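PDB 4NJ5: histone-lysine N-methyltransferase family member SUVH9, which takes part in gene silencing in Arabidopsis, lacks methyltransferase activity, and may bind methylated DNA and recruit RNA polymerase V to chromatin during RNA-directed DNA methylation. Local coordinates for residues D194-I199 with E222-M227; T119-S124 with V174-G179; L336-G341 with F473-H478; G384-E389 with M487-E492. All coordinates share one frame; numbering follows the deposited sequence.

Contact 1: D194-I199 with E222-M227; sequences DGLFRI and EGQAEM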
loop_
_atom_site.group_PDB
_atom_site.type_symbol
_atom_site.label_atom_id
_atom_site.label_comp_id
_atom_site.label_asym_id
_atom_site.label_seq_id
_atom_site.Cartn_x
_atom_site.Cartn_y
_atom_site.Cartn_z
ATOM N N ASP A 194 -5.537 -13.765 -6.518
ATOM C CA ASP A 194 -5.590 -13.994 -7.961
ATOM C C ASP A 194 -6.965 -14.439 -8.456
ATOM O O ASP A 194 -7.125 -14.781 -9.626
ATOM C CB ASP A 194 -4.532 -15.013 -8.399
ATOM C CG ASP A 194 -3.157 -14.393 -8.581
ATOM O OD1 ASP A 194 -3.070 -13.156 -8.748
ATOM O OD2 ASP A 194 -2.161 -15.150 -8.570
ATOM N N GLY A 195 -7.954 -14.446 -7.569
ATOM C CA GLY A 195 -9.311 -14.760 -7.977
ATOM C C GLY A 195 -9.733 -16.208 -7.802
ATOM O O GLY A 195 -9.257 -16.914 -6.906
ATOM N N LEU A 196 -10.630 -16.652 -8.679
ATOM C CA LEU A 196 -11.295 -17.941 -8.529
ATOM C C LEU A 196 -10.811 -18.990 -9.523
ATOM O O LEU A 196 -10.634 -18.714 -10.707
ATOM C CB LEU A 196 -12.810 -17.763 -8.647
ATOM C CG LEU A 196 -13.408 -16.765 -7.653
ATOM C CD1 LEU A 196 -14.895 -16.560 -7.900
ATOM C CD2 LEU A 196 -13.151 -17.232 -6.226
ATOM N N PHE A 197 -10.601 -20.198 -9.017
ATOM C CA PHE A 197 -10.148 -21.326 -9.811
ATOM C C PHE A 197 -11.077 -22.493 -9.515
ATOM O O PHE A 197 -11.727 -22.523 -8.475
ATOM C CB PHE A 197 -8.723 -21.718 -9.411
ATOM C CG PHE A 197 -7.650 -20.797 -9.936
ATOM C CD1 PHE A 197 -7.562 -19.481 -9.504
ATOM C CD2 PHE A 197 -6.705 -21.264 -10.836
ATOM C CE1 PHE A 197 -6.562 -18.646 -9.974
ATOM C CE2 PHE A 197 -5.710 -20.435 -11.317
ATOM C CZ PHE A 197 -5.636 -19.123 -10.883
ATOM N N ARG A 198 -11.144 -23.457 -10.423
ATOM C CA ARG A 198 -11.880 -24.685 -10.146
ATOM C C ARG A 198 -10.953 -25.885 -10.218
ATOM O O ARG A 198 -10.034 -25.917 -11.034
ATOM C CB ARG A 198 -13.066 -24.861 -11.100
ATOM C CG ARG A 198 -14.355 -24.254 -10.576
ATOM C CD ARG A 198 -15.570 -24.731 -11.355
ATOM N NE ARG A 198 -16.766 -23.990 -10.967
ATOM C CZ ARG A 198 -17.193 -22.892 -11.582
ATOM N NH1 ARG A 198 -16.525 -22.413 -12.623
ATOM N NH2 ARG A 198 -18.288 -22.273 -11.161
ATOM N N ILE A 199 -11.186 -26.860 -9.346
ATOM C CA ILE A 199 -10.394 -28.080 -9.347
ATOM C C ILE A 199 -11.011 -29.027 -10.361
ATOM O O ILE A 199 -12.158 -29.438 -10.212
ATOM C CB ILE A 199 -10.377 -28.745 -7.957
ATOM C CG1 ILE A 199 -10.070 -27.709 -6.872
ATOM C CG2 ILE A 199 -9.360 -29.874 -7.921
ATOM C CD1 ILE A 199 -10.294 -28.215 -5.466
ATOM N N GLU A 222 -12.928 -18.380 -16.220
ATOM C CA GLU A 222 -12.857 -17.461 -17.348
ATOM C C GLU A 222 -13.543 -16.124 -17.050
ATOM O O GLU A 222 -14.499 -16.064 -16.276
ATOM C CB GLU A 222 -13.496 -18.119 -18.574
ATOM C CG GLU A 222 -12.849 -17.773 -19.903
ATOM C CD GLU A 222 -13.058 -18.861 -20.944
ATOM O OE1 GLU A 222 -13.574 -19.943 -20.584
ATOM O OE2 GLU A 222 -12.704 -18.638 -22.122
ATOM N N GLY A 223 -13.041 -15.055 -17.663
ATOM C CA GLY A 223 -13.698 -13.760 -17.607
ATOM C C GLY A 223 -13.367 -12.879 -16.415
ATOM O O GLY A 223 -14.055 -11.890 -16.165
ATOM N N GLN A 224 -12.321 -13.226 -15.674
ATOM C CA GLN A 224 -11.915 -12.418 -14.529
ATOM C C GLN A 224 -10.868 -11.386 -14.920
ATOM O O GLN A 224 -10.211 -11.512 -15.953
ATOM C CB GLN A 224 -11.358 -13.300 -13.411
ATOM C CG GLN A 224 -12.391 -14.148 -12.693
ATOM C CD GLN A 224 -11.760 -15.045 -11.651
ATOM O OE1 GLN A 224 -11.891 -14.812 -10.449
ATOM N NE2 GLN A 224 -11.062 -16.077 -12.107
ATOM N N ALA A 225 -10.714 -10.366 -14.084
ATOM C CA ALA A 225 -9.660 -9.383 -14.268
ATOM C C ALA A 225 -8.297 -10.058 -14.192
ATOM O O ALA A 225 -8.166 -11.150 -13.627
ATOM C CB ALA A 225 -9.766 -8.295 -13.217
ATOM N N GLU A 226 -7.291 -9.403 -14.768
ATOM C CA GLU A 226 -5.920 -9.896 -14.765
ATOM C C GLU A 226 -5.476 -10.250 -13.348
ATOM O O GLU A 226 -5.802 -9.548 -12.392
ATOM C CB GLU A 226 -4.978 -8.838 -15.356
ATOM C CG GLU A 226 -3.558 -9.331 -15.620
ATOM C CD GLU A 226 -2.628 -8.233 -16.122
ATOM O OE1 GLU A 226 -3.063 -7.064 -16.211
ATOM O OE2 GLU A 226 -1.454 -8.538 -16.424
ATOM N N MET A 227 -4.738 -11.345 -13.218
ATOM C CA MET A 227 -4.208 -11.748 -11.927
ATOM C C MET A 227 -3.217 -10.721 -11.393
ATOM O O MET A 227 -2.451 -10.126 -12.151
ATOM C CB MET A 227 -3.535 -13.116 -12.027
ATOM C CG MET A 227 -4.504 -14.256 -12.236
ATOM S SD MET A 227 -3.701 -15.866 -12.201
ATOM C CE MET A 227 -2.499 -15.648 -13.512
#
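Gln224 lays its side-chain amide against the backbone of Leu196 and grips it twice. Its OE1 accepts from Leu196 N at 2.8 Å, and its NE2 donates to Leu196 O at 3.0 Å. Both acceptor oxygens are met in their carbonyl planes, on a lone pair, while Leu196 O lies 23° out of the Gln224 amide plane. A glutamine suits this place because one flat group carries a donor and an acceptor, as a peptide unit does; the two bonds, with a further one from NE2 to Ile221 O, fix its rotation. Gly195 permits the approach: its CA is 3.6 Å from Gln224 OE1, and a side chain there would run into that oxygen.

The second tight patch belongs to Met227. Its CB lies 3.3 Å from Asp194 OD1, and its chain, extended at first and bent only at the last torsion (chi3 -57°), crosses Asp194 at about a right angle. SD then reaches the edge of the Phe197 ring, 4.0 Å from CZ and near the ring plane, a Met-aromatic contact. The carboxylate of Asp194 itself is turned to Arg178, in a salt bridge, and to Ser229.

Between these two anchors Ala225 and Glu226 arch away from the strand toward solvent, though Arg220 bonds Ala225 O; before Gln224, Glu222 and Gly223 are exposed too. Met227 is the N-cap residue of helix 228-240, so the contact ties the start of that helix to strand 190-206, which runs between strands 174-180 and 212-220 in the curved sheet of the SRA domain.

Contact 2: T119-S124 with V174-G179; sequences TSVIVS and VRVIRG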
loop_
_atom_site.group_PDB
_atom_site.type_symbol
_atom_site.label_atom_id
_atom_site.label_comp_id
_atom_site.label_asym_id
_atom_site.label_seq_id
_atom_site.Cartn_x
_atom_site.Cartn_y
_atom_site.Cartn_z
ATOM N N THR A 119 -12.278 -23.969 0.290
ATOM C CA THR A 119 -12.743 -22.669 -0.188
ATOM C C THR A 119 -11.599 -21.732 -0.559
ATOM O O THR A 119 -11.813 -20.705 -1.210
ATOM C CB THR A 119 -13.626 -21.960 0.855
ATOM O OG1 THR A 119 -12.879 -21.774 2.063
ATOM C CG2 THR A 119 -14.873 -22.782 1.147
ATOM N N SER A 120 -10.387 -22.084 -0.145
ATOM C CA SER A 120 -9.253 -21.204 -0.366
ATOM C C SER A 120 -7.921 -21.934 -0.270
ATOM O O SER A 120 -7.720 -22.767 0.617
ATOM C CB SER A 120 -9.287 -20.053 0.641
ATOM O OG SER A 120 -8.538 -18.949 0.170
ATOM N N VAL A 121 -7.011 -21.610 -1.184
ATOM C CA VAL A 121 -5.668 -22.173 -1.148
ATOM C C VAL A 121 -4.597 -21.094 -1.211
ATOM O O VAL A 121 -4.788 -20.044 -1.822
ATOM C CB VAL A 121 -5.429 -23.188 -2.289
ATOM C CG1 VAL A 121 -6.284 -24.432 -2.086
ATOM C CG2 VAL A 121 -5.711 -22.550 -3.637
ATOM N N ILE A 122 -3.471 -21.362 -0.560
ATOM C CA ILE A 122 -2.308 -20.497 -0.641
ATOM C C ILE A 122 -1.307 -21.147 -1.577
ATOM O O ILE A 122 -0.899 -22.286 -1.363
ATOM C CB ILE A 122 -1.636 -20.317 0.728
ATOM C CG1 ILE A 122 -2.659 -19.905 1.785
ATOM C CG2 ILE A 122 -0.527 -19.281 0.637
ATOM C CD1 ILE A 122 -3.154 -18.485 1.629
ATOM N N VAL A 123 -0.915 -20.427 -2.620
ATOM C CA VAL A 123 0.029 -20.968 -3.586
ATOM C C VAL A 123 1.329 -20.181 -3.587
ATOM O O VAL A 123 1.329 -18.966 -3.766
ATOM C CB VAL A 123 -0.554 -20.958 -5.007
ATOM C CG1 VAL A 123 0.457 -21.525 -5.998
ATOM C CG2 VAL A 123 -1.857 -21.742 -5.051
ATOM N N SER A 124 2.438 -20.881 -3.384
ATOM C CA SER A 124 3.756 -20.269 -3.479
ATOM C C SER A 124 4.090 -19.963 -4.937
ATOM O O SER A 124 3.765 -20.743 -5.829
ATOM C CB SER A 124 4.817 -21.198 -2.886
ATOM O OG SER A 124 4.562 -21.462 -1.516
ATOM N N VAL A 174 -12.932 -21.969 -5.918
ATOM C CA VAL A 174 -11.877 -21.898 -4.912
ATOM C C VAL A 174 -11.048 -20.624 -5.059
ATOM O O VAL A 174 -10.538 -20.329 -6.137
ATOM C CB VAL A 174 -10.950 -23.123 -5.002
ATOM C CG1 VAL A 174 -9.763 -22.969 -4.069
ATOM C CG2 VAL A 174 -11.723 -24.403 -4.702
ATOM N N ARG A 175 -10.918 -19.867 -3.973
ATOM C CA ARG A 175 -10.052 -18.694 -3.973
ATOM C C ARG A 175 -8.583 -19.108 -3.956
ATOM O O ARG A 175 -8.187 -20.004 -3.209
ATOM C CB ARG A 175 -10.358 -17.783 -2.780
ATOM C CG ARG A 175 -11.757 -17.179 -2.804
ATOM C CD ARG A 175 -11.974 -16.204 -1.654
ATOM N NE ARG A 175 -11.954 -16.863 -0.351
ATOM C CZ ARG A 175 -13.016 -17.417 0.227
ATOM N NH1 ARG A 175 -14.193 -17.405 -0.385
ATOM N NH2 ARG A 175 -12.902 -17.991 1.418
ATOM N N VAL A 176 -7.786 -18.468 -4.802
ATOM C CA VAL A 176 -6.347 -18.689 -4.812
ATOM C C VAL A 176 -5.621 -17.426 -4.371
ATOM O O VAL A 176 -5.795 -16.359 -4.964
ATOM C CB VAL A 176 -5.843 -19.088 -6.209
ATOM C CG1 VAL A 176 -4.323 -18.985 -6.277
ATOM C CG2 VAL A 176 -6.310 -20.490 -6.558
ATOM N N ILE A 177 -4.819 -17.544 -3.318
ATOM C CA ILE A 177 -3.973 -16.442 -2.889
ATOM C C ILE A 177 -2.515 -16.837 -3.073
ATOM O O ILE A 177 -2.053 -17.833 -2.507
ATOM C CB ILE A 177 -4.202 -16.046 -1.419
ATOM C CG1 ILE A 177 -5.596 -15.445 -1.222
ATOM C CG2 ILE A 177 -3.139 -15.041 -0.977
ATOM C CD1 ILE A 177 -6.701 -16.467 -1.026
ATOM N N ARG A 178 -1.792 -16.063 -3.874
ATOM C CA ARG A 178 -0.400 -16.382 -4.142
ATOM C C ARG A 178 0.544 -15.661 -3.187
ATOM O O ARG A 178 0.390 -14.469 -2.920
ATOM C CB ARG A 178 -0.037 -16.115 -5.606
ATOM C CG ARG A 178 0.472 -17.363 -6.322
ATOM C CD ARG A 178 0.801 -17.117 -7.781
ATOM N NE ARG A 178 -0.384 -17.160 -8.634
ATOM C CZ ARG A 178 -0.696 -18.171 -9.439
ATOM N NH1 ARG A 178 -1.795 -18.113 -10.179
ATOM N NH2 ARG A 178 0.088 -19.239 -9.511
ATOM N N GLY A 179 1.505 -16.410 -2.655
ATOM C CA GLY A 179 2.532 -15.854 -1.793
ATOM C C GLY A 179 3.838 -15.714 -2.549
ATOM O O GLY A 179 4.318 -16.670 -3.162
HETATM O O HOH W 1 -14.767 -19.326 3.172
HETATM O O HOH W 2 2.661 -20.307 -8.747
#
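Arg175 curls its side chain back beside Thr119, both pointing the same way. The bend at chi3 (-66°) brings the guanidinium face under Thr119 O, which sits 3.8 Å above the plane, over its centre. That same oxygen accepts the backbone N of Arg175 at 3.0 Å, with the donor above the carbonyl plane. Water 1 lies at the guanidinium edge and accepts from NH2, with a weak link to Thr119 OG1; NE and NH1 are held by the backbone oxygens of Leu95, Gly73 and Ile71. An alanine here would remove the guanidinium and is likely to leave the carbonyls of Gly73, Ile71 and Leu95 without these partners.

Four more backbone bonds continue the parallel pairing, among them Ile177 N to Val121 O at 2.9 Å, almost straight at 179°. On the Ser120 face, the serine OG touches Ile177 CD1 at 3.3 Å while bonding Leu95 O. Ile122 CD1 leans on Ile177 CB at 4.0 Å. Branched side chains suit both faces of such a sheet: with Val121 CG1 anti to the carbonyl carbon (chi1 -68°), CG2 falls between the backbone N and that carbon and meets Val176 CG2 at 3.6 Å, and Val123 CG2 meets Val176 CG1 at 3.9 Å.

Arg178 runs alongside Val123, its CG against that residue's carbonyl, before its head reaches Asp194 and Asp135. The chemistry thus implies an apolar middle of valines and isoleucines flanked by two arginines, one serving backbone carbonyls and the other carboxylates, within the sheet of the SRA domain.

Contact 3: L336-G341 with F473-H478; sequences LIHECG and FVLHDH. With ZN (zinc ion), chain B; ZN (zinc ion), chain C.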
loop_
_atom_site.group_PDB
_atom_site.type_symbol
_atom_site.label_atom_id
_atom_site.label_comp_id
_atom_site.label_asym_id
_atom_site.label_seq_id
_atom_site.Cartn_x
_atom_site.Cartn_y
_atom_site.Cartn_z
ATOM N N LEU A 336 -0.063 20.042 10.224
ATOM C CA LEU A 336 1.305 20.473 9.983
ATOM C C LEU A 336 2.294 19.528 10.652
ATOM O O LEU A 336 2.178 19.226 11.839
ATOM C CB LEU A 336 1.512 21.899 10.501
ATOM C CG LEU A 336 2.879 22.540 10.260
ATOM C CD1 LEU A 336 3.163 22.663 8.767
ATOM C CD2 LEU A 336 2.941 23.896 10.936
ATOM N N ILE A 337 3.267 19.059 9.882
ATOM C CA ILE A 337 4.305 18.197 10.424
ATOM C C ILE A 337 5.628 18.950 10.559
ATOM O O ILE A 337 6.132 19.524 9.590
ATOM C CB ILE A 337 4.515 16.946 9.551
ATOM C CG1 ILE A 337 3.207 16.160 9.421
ATOM C CG2 ILE A 337 5.616 16.075 10.136
ATOM C CD1 ILE A 337 3.311 14.928 8.545
ATOM N N HIS A 338 6.175 18.955 11.771
ATOM C CA HIS A 338 7.495 19.527 12.015
ATOM C C HIS A 338 8.540 18.417 12.085
ATOM O O HIS A 338 8.660 17.727 13.101
ATOM C CB HIS A 338 7.513 20.330 13.319
ATOM C CG HIS A 338 6.566 21.490 13.336
ATOM N ND1 HIS A 338 6.937 22.759 12.952
ATOM C CD2 HIS A 338 5.264 21.571 13.703
ATOM C CE1 HIS A 338 5.903 23.576 13.076
ATOM N NE2 HIS A 338 4.878 22.880 13.531
ATOM N N GLU A 339 9.284 18.236 10.999
ATOM C CA GLU A 339 10.383 17.279 10.992
ATOM C C GLU A 339 11.614 17.913 11.619
ATOM O O GLU A 339 11.711 19.135 11.708
ATOM C CB GLU A 339 10.693 16.801 9.569
ATOM C CG GLU A 339 9.696 15.783 9.037
ATOM C CD GLU A 339 10.080 15.218 7.681
ATOM O OE1 GLU A 339 11.224 15.449 7.227
ATOM O OE2 GLU A 339 9.230 14.535 7.072
ATOM N N CYS A 340 12.552 17.085 12.061
ATOM C CA CYS A 340 13.808 17.596 12.588
ATOM C C CYS A 340 14.628 18.226 11.473
ATOM O O CYS A 340 14.588 17.773 10.330
ATOM C CB CYS A 340 14.599 16.481 13.257
ATOM S SG CYS A 340 13.742 15.739 14.651
ATOM N N GLY A 341 15.365 19.279 11.810
ATOM C CA GLY A 341 16.214 19.957 10.848
ATOM C C GLY A 341 17.655 20.055 11.314
ATOM O O GLY A 341 18.080 19.312 12.203
ATOM N N PHE A 473 1.167 18.809 5.096
ATOM C CA PHE A 473 2.067 19.955 5.070
ATOM C C PHE A 473 3.229 19.752 6.046
ATOM O O PHE A 473 3.020 19.538 7.242
ATOM C CB PHE A 473 1.312 21.258 5.362
ATOM C CG PHE A 473 0.297 21.620 4.307
ATOM C CD1 PHE A 473 0.693 21.872 3.002
ATOM C CD2 PHE A 473 -1.050 21.710 4.622
ATOM C CE1 PHE A 473 -0.238 22.201 2.026
ATOM C CE2 PHE A 473 -1.987 22.043 3.650
ATOM C CZ PHE A 473 -1.579 22.288 2.352
ATOM N N VAL A 474 4.438 19.832 5.515
ATOM C CA VAL A 474 5.638 19.556 6.229
ATOM C C VAL A 474 6.684 20.654 6.221
ATOM O O VAL A 474 6.937 21.286 5.253
ATOM C CB VAL A 474 6.259 18.249 5.772
ATOM C CG1 VAL A 474 7.582 18.017 6.423
ATOM C CG2 VAL A 474 5.330 17.113 6.035
ATOM N N LEU A 475 7.306 20.832 7.363
ATOM C CA LEU A 475 8.430 21.695 7.489
ATOM C C LEU A 475 9.652 20.913 7.843
ATOM O O LEU A 475 9.631 20.079 8.713
ATOM C CB LEU A 475 8.165 22.730 8.541
ATOM C CG LEU A 475 7.165 23.780 8.195
ATOM C CD1 LEU A 475 6.804 24.519 9.444
ATOM C CD2 LEU A 475 7.704 24.714 7.138
ATOM N N HIS A 476 10.728 21.149 7.130
ATOM C CA HIS A 476 11.999 20.632 7.546
ATOM C C HIS A 476 13.139 21.559 7.357
ATOM O O HIS A 476 13.879 21.824 8.271
ATOM C CB HIS A 476 12.289 19.264 6.990
ATOM C CG HIS A 476 12.361 19.223 5.524
ATOM N ND1 HIS A 476 13.467 19.450 4.865
ATOM C CD2 HIS A 476 11.411 18.970 4.603
ATOM C CE1 HIS A 476 13.223 19.343 3.583
ATOM N NE2 HIS A 476 11.978 19.023 3.435
ATOM N N ASP A 477 13.359 21.965 6.137
ATOM C CA ASP A 477 14.418 22.878 5.813
ATOM C C ASP A 477 14.288 24.350 6.241
ATOM O O ASP A 477 15.253 24.999 6.390
ATOM C CB ASP A 477 14.831 22.718 4.368
ATOM C CG ASP A 477 13.762 23.075 3.444
ATOM O OD1 ASP A 477 12.605 22.891 3.779
ATOM O OD2 ASP A 477 14.103 23.523 2.380
ATOM N N HIS A 478 13.083 24.835 6.399
ATOM C CA HIS A 478 12.824 26.168 6.820
ATOM C C HIS A 478 11.762 26.166 7.850
ATOM O O HIS A 478 11.140 25.158 8.044
ATOM C CB HIS A 478 12.463 27.037 5.647
ATOM C CG HIS A 478 11.054 26.925 5.189
ATOM N ND1 HIS A 478 10.042 27.339 5.897
ATOM C CD2 HIS A 478 10.539 26.491 4.023
ATOM C CE1 HIS A 478 8.938 27.150 5.240
ATOM N NE2 HIS A 478 9.237 26.639 4.089
HETATM ZN ZN ZN B . 14.214 17.362 16.307
HETATM ZN ZN ZN C . 14.884 13.810 15.512
HETATM O O HOH W 3 13.066 21.327 10.982
#
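Ile337 sits between Phe473 and Leu475 in a short parallel pairing, its N bonded to Phe473 O at 2.7 Å and its O to Leu475 N at 2.8 Å. Glu339 N then donates to Leu475 O at 3.0 Å, and all three bonds run nearly along the acceptor's C=O direction. Past the last of them, water 3 lies between Glu339 O and His476 O.

The apolar contacts divide between two faces. On one, Ile337 CB meets Val474 CG2 at 3.6 Å, two beta-branched residues suited to a strand. On the other, His338 lies side by side with Leu475, and Leu475 CD1 is 3.9 Å from His338 CE1. Leu336, just before the strand, adds its CD1 at 4.1 Å from Leu475 CD1.

Among the polar side chains, Glu339 stretches its chain (chi2 -175°) past Val474 CG1 and alongside His476, its carboxylate plane turned 25° from the imidazole; OE2 bonds Thr355 OG1. A glycine in its place would remove this chain and would probably leave Thr355 without its acceptor and the flanks of Val474 and His476 less covered.

Cys340 SG bridges two zinc ions, at 2.4 Å from each, one completed by Cys302, Cys314 and Cys344, the other by Cys308, Cys346 and Cys350. A thiolate suits this task because its sulfur can serve two metals at once. Such sharing is the mark of the triangular three-zinc cluster of a pre-SET domain, joined here by parallel strand pairing to the SET domain.

Contact 4: G384-E389 with M487-E492; sequences GAFICE and MLFAAE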
loop_
_atom_site.group_PDB
_atom_site.type_symbol
_atom_site.label_atom_id
_atom_site.label_comp_id
_atom_site.label_asym_id
_atom_site.label_seq_id
_atom_site.Cartn_x
_atom_site.Cartn_y
_atom_site.Cartn_z
ATOM N N GLY A 384 0.157 4.738 4.543
ATOM C CA GLY A 384 0.804 5.726 5.389
ATOM C C GLY A 384 2.247 6.017 5.023
ATOM O O GLY A 384 2.904 6.829 5.675
ATOM N N ALA A 385 2.748 5.358 3.982
ATOM C CA ALA A 385 4.134 5.561 3.552
ATOM C C ALA A 385 4.303 6.839 2.732
ATOM O O ALA A 385 3.397 7.246 2.005
ATOM C CB ALA A 385 4.626 4.362 2.762
ATOM N N PHE A 386 5.472 7.463 2.852
ATOM C CA PHE A 386 5.793 8.668 2.091
ATOM C C PHE A 386 6.177 8.314 0.664
ATOM O O PHE A 386 6.999 7.429 0.434
ATOM C CB PHE A 386 6.930 9.440 2.762
ATOM C CG PHE A 386 7.510 10.546 1.911
ATOM C CD1 PHE A 386 6.754 11.655 1.576
ATOM C CD2 PHE A 386 8.822 10.476 1.463
ATOM C CE1 PHE A 386 7.291 12.679 0.800
ATOM C CE2 PHE A 386 9.366 11.492 0.691
ATOM C CZ PHE A 386 8.599 12.597 0.360
ATOM N N ILE A 387 5.584 9.011 -0.295
ATOM C CA ILE A 387 5.860 8.742 -1.698
ATOM C C ILE A 387 6.865 9.754 -2.246
ATOM O O ILE A 387 7.989 9.401 -2.606
ATOM C CB ILE A 387 4.559 8.745 -2.531
ATOM C CG1 ILE A 387 3.603 7.669 -2.005
ATOM C CG2 ILE A 387 4.857 8.521 -4.004
ATOM C CD1 ILE A 387 2.204 7.733 -2.592
ATOM N N CYS A 388 6.458 11.016 -2.283
ATOM C CA CYS A 388 7.288 12.082 -2.815
ATOM C C CYS A 388 6.671 13.418 -2.448
ATOM O O CYS A 388 5.529 13.481 -1.987
ATOM C CB CYS A 388 7.362 11.985 -4.334
ATOM S SG CYS A 388 5.753 12.221 -5.119
ATOM N N GLU A 389 7.431 14.485 -2.667
ATOM C CA GLU A 389 6.931 15.839 -2.501
ATOM C C GLU A 389 6.079 16.192 -3.717
ATOM O O GLU A 389 6.238 15.599 -4.786
ATOM C CB GLU A 389 8.116 16.810 -2.378
ATOM C CG GLU A 389 7.749 18.257 -2.073
ATOM C CD GLU A 389 8.969 19.131 -1.795
ATOM O OE1 GLU A 389 10.070 18.572 -1.596
ATOM O OE2 GLU A 389 8.828 20.376 -1.774
ATOM N N MET A 487 3.722 17.349 0.967
ATOM C CA MET A 487 4.246 15.989 0.911
ATOM C C MET A 487 3.128 14.969 0.732
ATOM O O MET A 487 2.092 15.049 1.390
ATOM C CB MET A 487 5.055 15.675 2.170
ATOM C CG MET A 487 6.230 16.614 2.400
ATOM S SD MET A 487 7.462 16.497 1.095
ATOM C CE MET A 487 8.805 17.462 1.790
ATOM N N LEU A 488 3.344 14.010 -0.160
ATOM C CA LEU A 488 2.309 13.040 -0.491
ATOM C C LEU A 488 2.561 11.694 0.163
ATOM O O LEU A 488 3.695 11.218 0.219
ATOM C CB LEU A 488 2.199 12.876 -2.006
ATOM C CG LEU A 488 1.967 14.187 -2.755
ATOM C CD1 LEU A 488 1.952 13.944 -4.248
ATOM C CD2 LEU A 488 0.668 14.839 -2.301
ATOM N N PHE A 489 1.490 11.084 0.659
ATOM C CA PHE A 489 1.589 9.793 1.321
ATOM C C PHE A 489 0.575 8.824 0.739
ATOM O O PHE A 489 -0.545 9.210 0.411
ATOM C CB PHE A 489 1.334 9.941 2.822
ATOM C CG PHE A 489 2.375 10.750 3.546
ATOM C CD1 PHE A 489 2.379 12.136 3.469
ATOM C CD2 PHE A 489 3.335 10.124 4.325
ATOM C CE1 PHE A 489 3.330 12.880 4.140
ATOM C CE2 PHE A 489 4.293 10.867 5.003
ATOM C CZ PHE A 489 4.290 12.246 4.909
ATOM N N ALA A 490 0.967 7.559 0.621
ATOM C CA ALA A 490 0.036 6.513 0.229
ATOM C C ALA A 490 -1.015 6.355 1.319
ATOM O O ALA A 490 -0.685 6.249 2.497
ATOM C CB ALA A 490 0.771 5.204 0.003
ATOM N N ALA A 491 -2.281 6.347 0.926
ATOM C CA ALA A 491 -3.368 6.246 1.891
ATOM C C ALA A 491 -3.744 4.794 2.188
ATOM O O ALA A 491 -4.399 4.508 3.191
ATOM C CB ALA A 491 -4.582 7.026 1.408
ATOM N N GLU A 492 -3.330 3.881 1.315
ATOM C CA GLU A 492 -3.602 2.461 1.514
ATOM C C GLU A 492 -2.490 1.606 0.917
ATOM O O GLU A 492 -1.518 2.131 0.373
ATOM C CB GLU A 492 -4.955 2.081 0.904
ATOM C CG GLU A 492 -5.075 2.397 -0.575
ATOM C CD GLU A 492 -6.460 2.116 -1.128
ATOM O OE1 GLU A 492 -7.281 1.501 -0.412
ATOM O OE2 GLU A 492 -6.729 2.514 -2.281
#
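Phe386 and Phe489 meet edge to face, the edge of Phe386 turned to the face of Phe489 with the planes at 60° and the centroids 5.7 Å apart. They are a non-hydrogen-bonded antiparallel pair, so both rings leave the same face of the sheet. Phe386 has CG anti to its backbone N (chi1 169°), which brings CD1 over the rim of the other ring, while its CB touches Phe489 CE2 at 3.7 Å. Gly384 O lies at the edge of the Phe489 ring, near its plane.

Met487, on the same face, bends at chi2 (-64°) and carries its sulfur obliquely toward the Phe386 ring, SD to CE1 3.8 Å, a Met-aromatic contact. The sulfur also rests against Glu389 CB at 3.5 Å. Methionine is apt here, since its flexible thioether can lie against both a ring and an aliphatic stem. OE2 of the buried Glu389 is held by a salt bridge to Arg485 and a bond from Thr285 N.

Ile387 points CD1 at Ala490, 3.4 Å from its N and 3.9 Å from its CB, an approach helped by the small alanine. Backbone bonds join the two segments: Gly384 N to Ala490 O at 2.7 Å, and Ile387 N to Leu488 O. Gly384 has a positive phi, a turn that glycine takes readily. The result is a fully buried antiparallel edge of the four-stranded mixed sheet, part of the beta-sheet core of the SET domain.

How the contacts relate
Contacts 1 and 2 share the SRA sheet, where strands 174-180 and 190-206 are neighbours; the salt bridge between Asp194 and Arg178 joins them directly. Contacts 3 and 4 share another sheet through strands 469-475 and 485-490, with Val474 packed on Met487, and their segments alternate along the chain. The two pairs stand well apart: contacts 1 and 3 have centres about 46 Å from each other. Contact 4 is wholly buried, aromatic, with a methionine sulfur beside its rings, and nearest the chain's centre. Contact 1 joins a buried strand to a largely exposed loop through one amide and a methionine; contact 2 is partly buried and flanked by arginines; contact 3, also partly buried, alone reaches metal.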